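Local coordinates for protein Dot/Icm T4SS effector (Legionella pneumophila, PDB 6VVC) that is an effector kinase, probably delivered into host cells by the Dot/Icm type IV secretion system, that is activated by host inositol hexakisphosphate, at residues P57-L62 and L131-I136. Sequence-based numbering, arbitrary orientation.
Sequences PMDYVL and LKYHGI
Lys132 bridges from the last turn of helix 114-133 to strand 56-65 and ends between Asp59 and Tyr60. Its CG is anti to the backbone N (chi1 -180°), and the chain stays extended to the ammonium. NZ donates a hydrogen bond to the backbone Tyr60 O at 2.7 Å. This bond lies nearly in line with the carbonyl, with a C=O...N angle of 167°. The same NZ forms a salt bridge with Asp59 OD1 at 2.8 Å, although its hydrogen bond there is weak. The ammonium is thus held by one carboxylate oxygen and one main-chain oxygen. Farther back along the chain, Lys132 CD lies 4.4 Å from Val61 CB. The Asp59 carboxylate is also tied to its own strand: Tyr60 N donates to Asp59 OD1 at 2.8 Å, from well above the carboxylate plane. This may fix the rotation of the group and leave OD1 shared between an N-H and the lysine.

The contact joins the antiparallel N-terminal sheet, at its edge strand 56-65, to the C-terminal end of the long helix 114-133, which probably corresponds to helix C of the protein kinase fold. Val61, the buried member, packs on Gln128 and Phe129 of that helix.

Tyr133 brings its ring alongside the lysine chain. Lys132 CG sits over the centre of one ring face, 4.3 Å above the plane. The ring and the Asp59 carboxylate approach from opposite directions, their planes 37° apart. Asp59 OD2 comes to the hydroxyl edge of the ring, close to its plane. The modelled approach there is too tight to be trusted in detail. Beyond Tyr133 the chain turns away from the strand. His134 ND1 is hydrogen-bonded to Glu183 OE2. Gly135 has positive phi and completes a Schellman motif, in which Gly135 N bonds to Lys132 O and Ile136 N to Leu131 O.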
# COMPACT_ATOMS: atom_id res chain seq x y z
N PRO A 57 24.18 10.62 -0.74
CA PRO A 57 22.94 9.91 -0.39
C PRO A 57 22.15 10.68 0.66
O PRO A 57 22.69 11.07 1.70
CB PRO A 57 23.44 8.56 0.15
CG PRO A 57 24.82 8.83 0.62
CD PRO A 57 25.38 9.90 -0.29
N MET A 58 20.86 10.88 0.39
CA MET A 58 20.00 11.71 1.22
C MET A 58 19.07 10.90 2.11
O MET A 58 18.82 11.29 3.25
CB MET A 58 19.14 12.61 0.32
CG MET A 58 19.96 13.55 -0.54
SD MET A 58 20.75 14.84 0.44
CE MET A 58 22.27 15.05 -0.46
N ASP A 59 18.57 9.78 1.62
CA ASP A 59 17.50 9.05 2.27
C ASP A 59 17.40 7.69 1.60
O ASP A 59 17.84 7.51 0.47
CB ASP A 59 16.17 9.81 2.16
CG ASP A 59 15.13 9.32 3.12
OD1 ASP A 59 15.47 8.53 4.03
OD2 ASP A 59 13.96 9.73 2.97
N TYR A 60 16.82 6.72 2.32
CA TYR A 60 16.65 5.38 1.79
C TYR A 60 15.32 4.81 2.25
O TYR A 60 14.75 5.25 3.25
CB TYR A 60 17.79 4.44 2.20
CG TYR A 60 17.87 4.15 3.68
CD1 TYR A 60 17.14 3.11 4.25
CD2 TYR A 60 18.67 4.91 4.52
CE1 TYR A 60 17.20 2.85 5.60
CE2 TYR A 60 18.75 4.66 5.87
CZ TYR A 60 18.01 3.62 6.41
OH TYR A 60 18.08 3.36 7.76
N VAL A 61 14.82 3.83 1.50
CA VAL A 61 13.63 3.09 1.86
C VAL A 61 13.82 1.64 1.45
O VAL A 61 14.30 1.35 0.34
CB VAL A 61 12.36 3.68 1.22
CG1 VAL A 61 12.48 3.73 -0.30
CG2 VAL A 61 11.13 2.88 1.64
N LEU A 62 13.45 0.72 2.34
CA LEU A 62 13.58 -0.71 2.11
C LEU A 62 12.35 -1.19 1.35
O LEU A 62 11.22 -1.08 1.85
CB LEU A 62 13.74 -1.44 3.44
CG LEU A 62 14.16 -2.91 3.42
CD1 LEU A 62 14.57 -3.33 4.83
CD2 LEU A 62 13.05 -3.80 2.90
N LEU A 131 4.92 6.94 1.15
CA LEU A 131 4.37 6.06 2.18
C LEU A 131 5.23 6.06 3.43
O LEU A 131 4.71 5.97 4.55
CB LEU A 131 4.22 4.65 1.63
CG LEU A 131 3.23 4.48 0.48
CD1 LEU A 131 3.40 3.10 -0.13
CD2 LEU A 131 1.80 4.70 0.94
N LYS A 132 6.56 6.13 3.27
CA LYS A 132 7.44 6.11 4.43
C LYS A 132 7.13 7.28 5.37
O LYS A 132 7.05 7.10 6.59
CB LYS A 132 8.90 6.15 3.99
CG LYS A 132 9.91 6.13 5.14
CD LYS A 132 11.34 6.24 4.63
CE LYS A 132 12.30 6.56 5.76
NZ LYS A 132 13.70 6.76 5.28
N TYR A 133 6.94 8.47 4.82
CA TYR A 133 6.70 9.64 5.65
C TYR A 133 5.24 9.84 6.01
O TYR A 133 4.93 10.74 6.80
CB TYR A 133 7.28 10.87 4.95
CG TYR A 133 8.76 10.67 4.89
CD1 TYR A 133 9.48 10.52 6.07
CD2 TYR A 133 9.43 10.55 3.69
CE1 TYR A 133 10.82 10.30 6.05
CE2 TYR A 133 10.78 10.33 3.66
CZ TYR A 133 11.47 10.20 4.85
OH TYR A 133 12.81 9.98 4.85
N HIS A 134 4.35 9.00 5.49
CA HIS A 134 3.05 8.80 6.10
C HIS A 134 3.08 7.71 7.16
O HIS A 134 2.06 7.49 7.83
CB HIS A 134 2.01 8.47 5.03
CG HIS A 134 1.48 9.68 4.32
ND1 HIS A 134 0.32 10.32 4.71
CD2 HIS A 134 1.95 10.37 3.26
CE1 HIS A 134 0.10 11.35 3.92
NE2 HIS A 134 1.07 11.40 3.02
N GLY A 135 4.21 7.02 7.32
CA GLY A 135 4.36 6.01 8.35
C GLY A 135 3.70 4.69 8.06
O GLY A 135 3.47 3.91 8.99
N ILE A 136 3.39 4.39 6.80
CA ILE A 136 2.61 3.20 6.46
C ILE A 136 3.30 2.36 5.40
O ILE A 136 2.72 1.38 4.91
CB ILE A 136 1.20 3.61 5.99
CG1 ILE A 136 1.29 4.53 4.77
CG2 ILE A 136 0.44 4.30 7.12
CD1 ILE A 136 -0.06 4.96 4.24